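Local coordinates for protein type II restriction enzyme MUNI (Mycoplasma, PDB 1D02) that recognises the double-stranded DNA sequence 5'-CAATTG-3' as a homodimer and cleaves it after the first C, leaving 5'-phosphate ends, at residues R115-F126 with R162-Y170; L125-R135 with E144-F152. The protein carries 1 engineered substitution. All coordinates share one frame; numbering follows the deposited sequence.

In the fold
The two contacts share Leu125 and Phe126, and their centres lie about 14 Å apart. Along the chain, 115-126 runs into helix 128-138, strand 148-153 follows, and helix 160-170 comes after it, so contact 2 falls within the chain span that contact 1 closes, apart from the shared Leu125 and Phe126. Strand 148-153 lies parallel to both of its neighbours, 93-101 and 177-180, in the five-stranded mixed sheet. Contact 1 joins the segment that carries the DNA-reading residues to helix 160-170, and contact 2 ties its continuation to strand 148-153; Tyr170 also packs on Phe148 and Val150. Both also touch the second subunit, so the base-contacting segment, sheet and dimer interface adjoin one another.

Contact 1 (R115-F126 with R162-Y170). With nucleotides of chain B; nucleotides of chain A.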
loop_
_atom_site.group_PDB
_atom_site.type_symbol
_atom_site.label_atom_id
_atom_site.label_comp_id
_atom_site.label_asym_id
_atom_site.label_seq_id
_atom_site.Cartn_x
_atom_site.Cartn_y
_atom_site.Cartn_z
ATOM N N ARG D 115 10.327 -14.920 0.944
ATOM C CA ARG D 115 9.401 -14.699 -0.161
ATOM C C ARG D 115 8.110 -14.007 0.227
ATOM O O ARG D 115 7.343 -13.607 -0.656
ATOM C CB ARG D 115 9.043 -16.039 -0.799
ATOM C CG ARG D 115 8.107 -16.881 0.059
ATOM C CD ARG D 115 7.909 -18.253 -0.585
ATOM N NE ARG D 115 6.953 -19.117 0.128
ATOM C CZ ARG D 115 7.257 -19.863 1.185
ATOM N NH1 ARG D 115 8.498 -19.859 1.682
ATOM N NH2 ARG D 115 6.332 -20.630 1.736
ATOM N N GLY D 116 7.877 -13.860 1.530
ATOM C CA GLY D 116 6.632 -13.254 2.004
ATOM C C GLY D 116 6.350 -11.838 1.534
ATOM O O GLY D 116 7.286 -11.055 1.388
ATOM N N ASN D 117 5.071 -11.497 1.340
ATOM C CA ASN D 117 4.731 -10.155 0.860
ATOM C C ASN D 117 3.569 -9.485 1.576
ATOM O O ASN D 117 3.100 -8.437 1.142
ATOM C CB ASN D 117 4.428 -10.193 -0.655
ATOM C CG ASN D 117 3.281 -11.138 -1.001
ATOM O OD1 ASN D 117 2.761 -11.837 -0.142
ATOM N ND2 ASN D 117 2.900 -11.169 -2.277
ATOM N N ALA D 118 3.112 -10.052 2.683
ATOM C CA ALA D 118 1.982 -9.438 3.377
ATOM C C ALA D 118 2.332 -8.044 3.889
ATOM O O ALA D 118 1.430 -7.215 4.078
ATOM C CB ALA D 118 1.515 -10.335 4.553
ATOM N N HIS D 119 3.621 -7.775 4.112
ATOM C CA HIS D 119 4.018 -6.442 4.606
ATOM C C HIS D 119 3.579 -5.336 3.661
ATOM O O HIS D 119 3.513 -4.155 4.042
ATOM C CB HIS D 119 5.539 -6.329 4.816
ATOM C CG HIS D 119 6.344 -6.540 3.567
ATOM N ND1 HIS D 119 6.335 -7.728 2.871
ATOM C CD2 HIS D 119 7.218 -5.726 2.922
ATOM C CE1 HIS D 119 7.170 -7.637 1.846
ATOM N NE2 HIS D 119 7.720 -6.434 1.857
ATOM N N GLU D 120 3.309 -5.706 2.420
ATOM C CA GLU D 120 2.840 -4.720 1.441
ATOM C C GLU D 120 1.534 -4.048 1.881
ATOM O O GLU D 120 1.219 -2.942 1.440
ATOM C CB GLU D 120 2.610 -5.384 0.082
ATOM C CG GLU D 120 3.908 -5.856 -0.587
ATOM C CD GLU D 120 3.644 -6.749 -1.817
ATOM O OE1 GLU D 120 2.464 -7.098 -2.077
ATOM O OE2 GLU D 120 4.624 -7.105 -2.500
ATOM N N ARG D 121 0.758 -4.733 2.720
ATOM C CA ARG D 121 -0.522 -4.188 3.195
ATOM C C ARG D 121 -0.345 -2.822 3.879
ATOM O O ARG D 121 -1.255 -1.988 3.861
ATOM C CB ARG D 121 -1.182 -5.152 4.206
ATOM C CG ARG D 121 -1.576 -6.554 3.632
ATOM C CD ARG D 121 -2.119 -7.452 4.747
ATOM N NE ARG D 121 -2.871 -6.578 5.586
ATOM C CZ ARG D 121 -2.716 -6.403 6.896
ATOM N NH1 ARG D 121 -1.865 -7.096 7.632
ATOM N NH2 ARG D 121 -3.286 -5.344 7.434
ATOM N N SER D 122 0.822 -2.619 4.489
ATOM C CA SER D 122 1.100 -1.376 5.193
ATOM C C SER D 122 1.070 -0.208 4.245
ATOM O O SER D 122 0.840 0.930 4.669
ATOM C CB SER D 122 2.458 -1.432 5.911
ATOM O OG SER D 122 3.526 -1.622 5.007
ATOM N N CYS D 123 1.252 -0.478 2.956
ATOM C CA CYS D 123 1.270 0.612 1.978
ATOM C C CYS D 123 -0.089 1.278 1.773
ATOM O O CYS D 123 -0.176 2.268 1.047
ATOM C CB CYS D 123 1.833 0.143 0.631
ATOM S SG CYS D 123 3.588 -0.302 0.714
ATOM N N LYS D 124 -1.142 0.745 2.392
ATOM C CA LYS D 124 -2.447 1.392 2.281
ATOM C C LYS D 124 -2.346 2.826 2.816
ATOM O O LYS D 124 -3.134 3.697 2.430
ATOM C CB LYS D 124 -3.498 0.649 3.093
ATOM C CG LYS D 124 -3.245 0.630 4.605
ATOM C CD LYS D 124 -4.196 -0.338 5.328
ATOM C CE LYS D 124 -5.671 0.073 5.218
ATOM N NZ LYS D 124 -6.592 -0.774 6.107
ATOM N N LEU D 125 -1.371 3.069 3.680
ATOM C CA LEU D 125 -1.223 4.396 4.277
ATOM C C LEU D 125 -0.762 5.425 3.256
ATOM O O LEU D 125 -0.846 6.618 3.519
ATOM C CB LEU D 125 -0.247 4.345 5.452
ATOM C CG LEU D 125 -0.680 3.409 6.583
ATOM C CD1 LEU D 125 0.377 3.392 7.676
ATOM C CD2 LEU D 125 -2.034 3.855 7.128
ATOM N N PHE D 126 -0.271 4.964 2.108
ATOM C CA PHE D 126 0.160 5.885 1.052
ATOM C C PHE D 126 -0.989 6.294 0.116
ATOM O O PHE D 126 -0.795 7.151 -0.766
ATOM C CB PHE D 126 1.277 5.267 0.199
ATOM C CG PHE D 126 2.597 5.124 0.914
ATOM C CD1 PHE D 126 2.942 3.946 1.558
ATOM C CD2 PHE D 126 3.535 6.152 0.875
ATOM C CE1 PHE D 126 4.212 3.791 2.147
ATOM C CE2 PHE D 126 4.781 5.997 1.456
ATOM C CZ PHE D 126 5.118 4.813 2.087
ATOM N N ARG D 162 14.340 -7.437 1.140
ATOM C CA ARG D 162 13.276 -6.657 1.778
ATOM C C ARG D 162 13.738 -5.297 2.276
ATOM O O ARG D 162 12.998 -4.325 2.159
ATOM C CB ARG D 162 12.672 -7.445 2.947
ATOM C CG ARG D 162 11.974 -8.735 2.506
ATOM C CD ARG D 162 10.502 -8.522 2.086
ATOM N NE ARG D 162 10.114 -9.633 1.239
ATOM C CZ ARG D 162 10.130 -9.594 -0.086
ATOM N NH1 ARG D 162 10.470 -8.471 -0.717
ATOM N NH2 ARG D 162 9.965 -10.712 -0.779
ATOM N N VAL D 163 14.940 -5.207 2.847
ATOM C CA VAL D 163 15.394 -3.907 3.343
ATOM C C VAL D 163 15.565 -2.934 2.181
ATOM O O VAL D 163 15.189 -1.775 2.266
ATOM C CB VAL D 163 16.689 -4.078 4.160
ATOM C CG1 VAL D 163 17.337 -2.731 4.467
ATOM C CG2 VAL D 163 16.328 -4.796 5.479
ATOM N N ARG D 164 16.105 -3.431 1.075
ATOM C CA ARG D 164 16.287 -2.596 -0.103
ATOM C C ARG D 164 14.942 -2.243 -0.756
ATOM O O ARG D 164 14.753 -1.125 -1.253
ATOM C CB ARG D 164 17.208 -3.330 -1.075
ATOM C CG ARG D 164 18.657 -3.413 -0.538
ATOM C CD ARG D 164 19.626 -3.956 -1.607
ATOM N NE ARG D 164 21.030 -3.837 -1.186
ATOM C CZ ARG D 164 21.637 -4.651 -0.319
ATOM N NH1 ARG D 164 20.978 -5.666 0.233
ATOM N NH2 ARG D 164 22.919 -4.438 0.012
ATOM N N GLU D 165 14.019 -3.194 -0.749
ATOM C CA GLU D 165 12.681 -2.977 -1.311
ATOM C C GLU D 165 11.958 -1.844 -0.567
ATOM O O GLU D 165 11.462 -0.880 -1.176
ATOM C CB GLU D 165 11.856 -4.268 -1.175
ATOM C CG GLU D 165 10.344 -4.097 -1.399
ATOM C CD GLU D 165 9.581 -5.347 -0.970
ATOM O OE1 GLU D 165 9.830 -5.843 0.158
ATOM O OE2 GLU D 165 8.737 -5.819 -1.760
ATOM N N ILE D 166 11.906 -1.954 0.754
ATOM C CA ILE D 166 11.208 -0.947 1.550
ATOM C C ILE D 166 11.922 0.405 1.430
ATOM O O ILE D 166 11.267 1.447 1.350
ATOM C CB ILE D 166 11.079 -1.409 3.034
ATOM C CG1 ILE D 166 10.096 -2.595 3.121
ATOM C CG2 ILE D 166 10.549 -0.272 3.909
ATOM C CD1 ILE D 166 10.362 -3.531 4.305
ATOM N N THR D 167 13.254 0.389 1.402
ATOM C CA THR D 167 14.017 1.643 1.267
ATOM C C THR D 167 13.580 2.318 -0.025
ATOM O O THR D 167 13.342 3.536 -0.068
ATOM C CB THR D 167 15.522 1.373 1.182
ATOM O OG1 THR D 167 15.983 0.832 2.426
ATOM C CG2 THR D 167 16.276 2.672 0.878
ATOM N N PHE D 168 13.458 1.510 -1.078
ATOM C CA PHE D 168 13.060 2.002 -2.390
ATOM C C PHE D 168 11.648 2.565 -2.345
ATOM O O PHE D 168 11.387 3.655 -2.851
ATOM C CB PHE D 168 13.125 0.867 -3.415
ATOM C CG PHE D 168 12.850 1.306 -4.825
ATOM C CD1 PHE D 168 13.898 1.674 -5.663
ATOM C CD2 PHE D 168 11.549 1.312 -5.322
ATOM C CE1 PHE D 168 13.663 2.040 -6.988
ATOM C CE2 PHE D 168 11.299 1.682 -6.654
ATOM C CZ PHE D 168 12.357 2.045 -7.486
ATOM N N TRP D 169 10.723 1.823 -1.738
ATOM C CA TRP D 169 9.344 2.294 -1.672
ATOM C C TRP D 169 9.221 3.686 -1.065
ATOM O O TRP D 169 8.517 4.541 -1.594
ATOM C CB TRP D 169 8.493 1.386 -0.772
ATOM C CG TRP D 169 8.141 0.019 -1.259
ATOM C CD1 TRP D 169 8.359 -0.532 -2.502
ATOM C CD2 TRP D 169 7.499 -0.990 -0.473
ATOM N NE1 TRP D 169 7.890 -1.837 -2.525
ATOM C CE2 TRP D 169 7.361 -2.140 -1.294
ATOM C CE3 TRP D 169 7.029 -1.033 0.855
ATOM C CZ2 TRP D 169 6.774 -3.322 -0.830
ATOM C CZ3 TRP D 169 6.440 -2.214 1.324
ATOM C CH2 TRP D 169 6.323 -3.342 0.473
ATOM N N TYR D 170 9.876 3.895 0.078
ATOM C CA TYR D 170 9.758 5.154 0.805
ATOM C C TYR D 170 10.445 6.366 0.169
ATOM O O TYR D 170 10.122 7.493 0.516
ATOM C CB TYR D 170 10.186 4.961 2.277
ATOM C CG TYR D 170 9.096 4.294 3.145
ATOM C CD1 TYR D 170 8.785 2.943 2.994
ATOM C CD2 TYR D 170 8.335 5.054 4.044
ATOM C CE1 TYR D 170 7.724 2.363 3.718
ATOM C CE2 TYR D 170 7.291 4.496 4.772
ATOM C CZ TYR D 170 6.991 3.149 4.601
ATOM O OH TYR D 170 5.956 2.602 5.328
ATOM P P DC B 3 5.823 -9.287 -7.121
ATOM O OP1 DC B 3 5.367 -8.203 -8.000
ATOM O OP2 DC B 3 6.239 -8.978 -5.736
ATOM O "O5'" DC B 3 4.662 -10.365 -7.079
ATOM C "C5'" DC B 3 4.155 -10.897 -8.292
ATOM C "C4'" DC B 3 2.960 -11.776 -8.018
ATOM O "O4'" DC B 3 3.338 -12.987 -7.324
ATOM C "C3'" DC B 3 1.836 -11.139 -7.196
ATOM O "O3'" DC B 3 0.629 -11.611 -7.796
ATOM C "C2'" DC B 3 2.051 -11.732 -5.813
ATOM C "C1'" DC B 3 2.552 -13.138 -6.150
ATOM N N1 DC B 3 3.409 -13.729 -5.115
ATOM C C2 DC B 3 3.062 -14.977 -4.592
ATOM O O2 DC B 3 2.058 -15.557 -5.042
ATOM N N3 DC B 3 3.816 -15.522 -3.611
ATOM C C4 DC B 3 4.880 -14.860 -3.135
ATOM N N4 DC B 3 5.567 -15.404 -2.111
ATOM C C5 DC B 3 5.280 -13.602 -3.673
ATOM C C6 DC B 3 4.519 -13.073 -4.655
ATOM P P DA A 5 1.753 -11.033 13.297
ATOM O OP1 DA A 5 1.946 -12.096 14.310
ATOM O OP2 DA A 5 2.479 -9.762 13.424
ATOM O "O5'" DA A 5 2.064 -11.537 11.807
ATOM C "C5'" DA A 5 2.162 -12.902 11.500
ATOM C "C4'" DA A 5 2.227 -13.114 10.003
ATOM O "O4'" DA A 5 0.982 -12.719 9.390
ATOM C "C3'" DA A 5 3.345 -12.464 9.170
ATOM O "O3'" DA A 5 3.969 -13.480 8.383
ATOM C "C2'" DA A 5 2.578 -11.593 8.177
ATOM C "C1'" DA A 5 1.278 -12.375 8.059
ATOM N N9 DA A 5 0.120 -11.678 7.503
ATOM C C8 DA A 5 -0.205 -10.347 7.616
ATOM N N7 DA A 5 -1.315 -10.024 7.006
ATOM C C5 DA A 5 -1.752 -11.210 6.446
ATOM C C6 DA A 5 -2.884 -11.532 5.656
ATOM N N6 DA A 5 -3.813 -10.642 5.287
ATOM N N1 DA A 5 -3.022 -12.813 5.246
ATOM C C2 DA A 5 -2.086 -13.697 5.608
ATOM N N3 DA A 5 -0.986 -13.515 6.345
ATOM C C4 DA A 5 -0.879 -12.239 6.740
ATOM P P DG A 8 2.394 -25.251 2.841
ATOM O OP1 DG A 8 1.622 -26.434 3.305
ATOM O OP2 DG A 8 3.870 -25.329 2.739
ATOM O "O5'" DG A 8 1.782 -24.822 1.446
ATOM C "C5'" DG A 8 0.371 -24.633 1.338
ATOM C "C4'" DG A 8 -0.006 -24.126 -0.032
ATOM O "O4'" DG A 8 0.383 -22.746 -0.198
ATOM C "C3'" DG A 8 0.578 -24.884 -1.228
ATOM O "O3'" DG A 8 -0.461 -24.960 -2.195
ATOM C "C2'" DG A 8 1.710 -23.985 -1.694
ATOM C "C1'" DG A 8 1.174 -22.598 -1.363
ATOM N N9 DG A 8 2.204 -21.608 -1.065
ATOM C C8 DG A 8 3.240 -21.725 -0.165
ATOM N N7 DG A 8 4.017 -20.683 -0.152
ATOM C C5 DG A 8 3.448 -19.819 -1.084
ATOM C C6 DG A 8 3.850 -18.532 -1.488
ATOM O O6 DG A 8 4.782 -17.860 -1.056
ATOM N N1 DG A 8 3.026 -18.025 -2.492
ATOM C C2 DG A 8 1.939 -18.681 -3.012
ATOM N N2 DG A 8 1.279 -18.048 -4.001
ATOM N N3 DG A 8 1.531 -19.872 -2.608
ATOM C C4 DG A 8 2.333 -20.377 -1.651
HETATM O O HOH W 1 7.007 -7.940 -1.460
HETATM O O HOH W 2 5.114 0.287 3.929
#
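The sulfur of Cys123 sits over one face of the Trp169 indole, 3.9 Å from SG to the centroid of the six-membered ring and displaced toward its rim, a sulfur-aromatic contact. On the opposite face lie Glu165 CG and Ile166 CA of Trp169's own helix, toward the rim. Beside the sulfur, His119 CD2 and Glu120 CG both come up to Trp169 CH2, the imidazole nearly parallel to the indole but slid so far that the rings barely overlap. With its CG placed between the backbone N and carbonyl carbon (chi1 61°), His119 turns NE2 to Glu165 OE1, a bond of 2.8 Å bent little from straight (166°). OE1 lies close to the imidazole plane yet is approached from above the carboxylate plane; Arg162 NH1 takes it from the other face as a salt bridge, so one oxygen is gripped twice. A water donates to Glu165 OE2 and to Glu120 OE2, bridging two carboxylates that would otherwise probably repel; Glu120 is also paired with Lys124 and Arg121 of the second subunit. The same segment, within the PD-(D/E)XK nuclease fold, carries residues that read the DNA: Arg115 NE donates to DG8 O6 of chain A at 2.8 Å and its NH2 to N7 of the same base, while N4 of DC3 of chain B reaches Arg115 O. Arg121 NH1 donates to N7 of DA5 of chain A at 3.0 Å and also pairs with a phosphate. At the far end, the edge of Phe126 points onto the face of Tyr170 with the planes at 71°, its CZ 3.5 Å from Tyr170 CE2.

Contact 2 (L125-R135 with E144-F152); sequences LFTPGLLKAYR and EILPFWVVF
Across the pair, the backbones come near at two places: the end of the 3-10 segment meets the strand start, with CA atoms 7.4 Å apart at Leu125 and Phe148, and helix 128-138 meets the residues leading into strand 148-153, with CA atoms 5.9 Å apart at Arg135 and Pro147. Phe148, at the start of the strand, contributes the largest buried area of the contact. A chi1 of 61° directs its ring toward 125-126. There Leu125 CB lies over the centre of one face, a CH-pi contact 3.6 Å from CB to the ring centroid. The leading edge of Phe148 meets Phe126 in a T-shaped pair, CZ pointing at the middle of the Phe126 face with the planes at 82°. Leu146 CD1 closes on Phe126 CE2 at 3.4 Å, and Leu131 CD2 fills in at the edge of Phe148.

Pro147 packs against the helix, its CG on Tyr134 CB at 3.6 Å and close to Arg135 CG, its CD over the guanidinium face of Arg135. That extended side chain ends on a carbonyl, Arg135 NH2 to Ile145 O 2.9 Å, with a weak bond from NH1. NH1 also bonds to the carbonyls of Ile140 and Asp142, so the guanidinium ties together the connection after the helix. A helix and the 3-10 segment before it, laid against a strand of the mixed sheet, are part of the alpha/beta core of this PD-(D/E)XK restriction endonuclease.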
loop_
_atom_site.group_PDB
_atom_site.type_symbol
_atom_site.label_atom_id
_atom_site.label_comp_id
_atom_site.label_asym_id
_atom_site.label_seq_id
_atom_site.Cartn_x
_atom_site.Cartn_y
_atom_site.Cartn_z
ATOM N N LEU D 125 -1.371 3.069 3.680
ATOM C CA LEU D 125 -1.223 4.396 4.277
ATOM C C LEU D 125 -0.762 5.425 3.256
ATOM O O LEU D 125 -0.846 6.618 3.519
ATOM C CB LEU D 125 -0.247 4.345 5.452
ATOM C CG LEU D 125 -0.680 3.409 6.583
ATOM C CD1 LEU D 125 0.377 3.392 7.676
ATOM C CD2 LEU D 125 -2.034 3.855 7.128
ATOM N N PHE D 126 -0.271 4.964 2.108
ATOM C CA PHE D 126 0.160 5.885 1.052
ATOM C C PHE D 126 -0.989 6.294 0.116
ATOM O O PHE D 126 -0.795 7.151 -0.766
ATOM C CB PHE D 126 1.277 5.267 0.199
ATOM C CG PHE D 126 2.597 5.124 0.914
ATOM C CD1 PHE D 126 2.942 3.946 1.558
ATOM C CD2 PHE D 126 3.535 6.152 0.875
ATOM C CE1 PHE D 126 4.212 3.791 2.147
ATOM C CE2 PHE D 126 4.781 5.997 1.456
ATOM C CZ PHE D 126 5.118 4.813 2.087
ATOM N N THR D 127 -2.173 5.684 0.272
ATOM C CA THR D 127 -3.294 6.066 -0.602
ATOM C C THR D 127 -3.648 7.519 -0.336
ATOM O O THR D 127 -3.574 7.991 0.804
ATOM C CB THR D 127 -4.563 5.212 -0.362
ATOM O OG1 THR D 127 -4.984 5.300 1.007
ATOM C CG2 THR D 127 -4.269 3.751 -0.736
ATOM N N PRO D 128 -4.037 8.253 -1.386
ATOM C CA PRO D 128 -4.381 9.658 -1.158
ATOM C C PRO D 128 -5.494 9.835 -0.138
ATOM O O PRO D 128 -5.494 10.793 0.639
ATOM C CB PRO D 128 -4.728 10.173 -2.561
ATOM C CG PRO D 128 -5.076 8.891 -3.356
ATOM C CD PRO D 128 -4.056 7.909 -2.818
ATOM N N GLY D 129 -6.435 8.894 -0.119
ATOM C CA GLY D 129 -7.530 8.967 0.816
ATOM C C GLY D 129 -7.115 8.858 2.270
ATOM O O GLY D 129 -7.579 9.655 3.094
ATOM N N LEU D 130 -6.279 7.878 2.608
ATOM C CA LEU D 130 -5.861 7.744 3.997
ATOM C C LEU D 130 -4.872 8.832 4.379
ATOM O O LEU D 130 -4.855 9.261 5.533
ATOM C CB LEU D 130 -5.285 6.346 4.277
ATOM C CG LEU D 130 -6.404 5.267 4.262
ATOM C CD1 LEU D 130 -5.796 3.885 4.469
ATOM C CD2 LEU D 130 -7.409 5.535 5.389
ATOM N N LEU D 131 -4.047 9.280 3.431
ATOM C CA LEU D 131 -3.109 10.359 3.737
ATOM C C LEU D 131 -3.905 11.597 4.172
ATOM O O LEU D 131 -3.567 12.248 5.170
ATOM C CB LEU D 131 -2.251 10.706 2.515
ATOM C CG LEU D 131 -1.094 9.760 2.201
ATOM C CD1 LEU D 131 -0.480 10.092 0.842
ATOM C CD2 LEU D 131 -0.026 9.892 3.314
ATOM N N LYS D 132 -4.954 11.929 3.422
ATOM C CA LYS D 132 -5.779 13.100 3.773
ATOM C C LYS D 132 -6.451 12.914 5.128
ATOM O O LYS D 132 -6.473 13.844 5.950
ATOM C CB LYS D 132 -6.859 13.361 2.713
ATOM C CG LYS D 132 -6.322 14.054 1.465
ATOM C CD LYS D 132 -7.423 14.234 0.416
ATOM C CE LYS D 132 -6.874 14.912 -0.839
ATOM N NZ LYS D 132 -7.981 15.187 -1.802
ATOM N N ALA D 133 -6.996 11.726 5.383
ATOM C CA ALA D 133 -7.643 11.486 6.671
ATOM C C ALA D 133 -6.643 11.609 7.842
ATOM O O ALA D 133 -6.936 12.226 8.886
ATOM C CB ALA D 133 -8.286 10.096 6.674
ATOM N N TYR D 134 -5.460 11.019 7.667
ATOM C CA TYR D 134 -4.435 11.053 8.709
ATOM C C TYR D 134 -3.956 12.479 8.978
ATOM O O TYR D 134 -3.809 12.890 10.139
ATOM C CB TYR D 134 -3.227 10.195 8.311
ATOM C CG TYR D 134 -3.355 8.717 8.676
ATOM C CD1 TYR D 134 -4.528 8.006 8.437
ATOM C CD2 TYR D 134 -2.286 8.047 9.268
ATOM C CE1 TYR D 134 -4.630 6.646 8.792
ATOM C CE2 TYR D 134 -2.377 6.701 9.614
ATOM C CZ TYR D 134 -3.552 6.013 9.379
ATOM O OH TYR D 134 -3.650 4.701 9.789
ATOM N N ARG D 135 -3.716 13.230 7.910
ATOM C CA ARG D 135 -3.257 14.611 8.097
ATOM C C ARG D 135 -4.333 15.484 8.753
ATOM O O ARG D 135 -4.017 16.342 9.592
ATOM C CB ARG D 135 -2.812 15.212 6.763
ATOM C CG ARG D 135 -1.501 14.616 6.213
ATOM C CD ARG D 135 -0.962 15.524 5.116
ATOM N NE ARG D 135 0.236 15.027 4.432
ATOM C CZ ARG D 135 1.487 15.150 4.870
ATOM N NH1 ARG D 135 1.763 15.750 6.042
ATOM N NH2 ARG D 135 2.484 14.758 4.081
ATOM N N GLU D 144 7.152 17.570 4.004
ATOM C CA GLU D 144 8.345 16.743 3.953
ATOM C C GLU D 144 8.296 15.458 4.766
ATOM O O GLU D 144 9.227 14.650 4.717
ATOM C CB GLU D 144 9.582 17.556 4.339
ATOM C CG GLU D 144 9.724 17.879 5.805
ATOM C CD GLU D 144 8.984 19.137 6.240
ATOM O OE1 GLU D 144 9.247 19.576 7.375
ATOM O OE2 GLU D 144 8.148 19.680 5.478
ATOM N N ILE D 145 7.206 15.257 5.493
ATOM C CA ILE D 145 7.060 14.049 6.291
ATOM C C ILE D 145 5.659 13.497 6.051
ATOM O O ILE D 145 4.745 14.261 5.756
ATOM C CB ILE D 145 7.238 14.368 7.803
ATOM C CG1 ILE D 145 7.593 13.097 8.544
ATOM C CG2 ILE D 145 5.982 15.012 8.398
ATOM C CD1 ILE D 145 9.045 12.711 8.340
ATOM N N LEU D 146 5.503 12.173 6.122
ATOM C CA LEU D 146 4.182 11.555 5.985
ATOM C C LEU D 146 3.606 11.493 7.401
ATOM O O LEU D 146 4.355 11.463 8.379
ATOM C CB LEU D 146 4.298 10.158 5.376
ATOM C CG LEU D 146 4.983 10.194 3.998
ATOM C CD1 LEU D 146 4.959 8.792 3.374
ATOM C CD2 LEU D 146 4.275 11.194 3.074
ATOM N N PRO D 147 2.275 11.434 7.533
ATOM C CA PRO D 147 1.595 11.398 8.835
ATOM C C PRO D 147 1.560 10.078 9.584
ATOM O O PRO D 147 0.840 9.957 10.571
ATOM C CB PRO D 147 0.194 11.886 8.487
ATOM C CG PRO D 147 -0.014 11.276 7.102
ATOM C CD PRO D 147 1.309 11.528 6.421
ATOM N N PHE D 148 2.313 9.090 9.109
ATOM C CA PHE D 148 2.316 7.784 9.761
ATOM C C PHE D 148 3.733 7.279 9.925
ATOM O O PHE D 148 4.671 7.803 9.313
ATOM C CB PHE D 148 1.507 6.778 8.926
ATOM C CG PHE D 148 2.060 6.564 7.535
ATOM C CD1 PHE D 148 3.057 5.615 7.310
ATOM C CD2 PHE D 148 1.585 7.309 6.459
ATOM C CE1 PHE D 148 3.574 5.406 6.024
ATOM C CE2 PHE D 148 2.088 7.112 5.174
ATOM C CZ PHE D 148 3.083 6.164 4.940
ATOM N N TRP D 149 3.884 6.254 10.757
ATOM C CA TRP D 149 5.191 5.661 11.003
ATOM C C TRP D 149 5.003 4.157 11.061
ATOM O O TRP D 149 4.253 3.658 11.899
ATOM C CB TRP D 149 5.741 6.186 12.334
ATOM C CG TRP D 149 7.106 5.670 12.693
ATOM C CD1 TRP D 149 8.113 5.335 11.835
ATOM C CD2 TRP D 149 7.634 5.531 14.015
ATOM N NE1 TRP D 149 9.248 4.994 12.548
ATOM C CE2 TRP D 149 8.978 5.108 13.887
ATOM C CE3 TRP D 149 7.105 5.730 15.301
ATOM C CZ2 TRP D 149 9.809 4.877 14.996
ATOM C CZ3 TRP D 149 7.932 5.500 16.410
ATOM C CH2 TRP D 149 9.268 5.077 16.242
ATOM N N VAL D 150 5.685 3.442 10.167
ATOM C CA VAL D 150 5.576 1.987 10.120
ATOM C C VAL D 150 6.851 1.401 10.738
ATOM O O VAL D 150 7.963 1.716 10.313
ATOM C CB VAL D 150 5.425 1.469 8.661
ATOM C CG1 VAL D 150 5.408 -0.054 8.650
ATOM C CG2 VAL D 150 4.113 2.005 8.016
ATOM N N VAL D 151 6.672 0.603 11.787
ATOM C CA VAL D 151 7.803 -0.059 12.437
ATOM C C VAL D 151 7.803 -1.525 12.017
ATOM O O VAL D 151 6.799 -2.234 12.219
ATOM C CB VAL D 151 7.699 0.040 13.967
ATOM C CG1 VAL D 151 8.847 -0.735 14.617
ATOM C CG2 VAL D 151 7.740 1.527 14.387
ATOM N N PHE D 152 8.899 -1.962 11.398
ATOM C CA PHE D 152 9.044 -3.353 10.952
ATOM C C PHE D 152 9.811 -4.109 12.030
ATOM O O PHE D 152 10.685 -3.536 12.693
ATOM C CB PHE D 152 9.805 -3.433 9.625
ATOM C CG PHE D 152 9.066 -2.822 8.452
ATOM C CD1 PHE D 152 9.309 -1.502 8.063
ATOM C CD2 PHE D 152 8.124 -3.559 7.752
ATOM C CE1 PHE D 152 8.620 -0.919 6.988
ATOM C CE2 PHE D 152 7.423 -2.991 6.674
ATOM C CZ PHE D 152 7.669 -1.667 6.289
#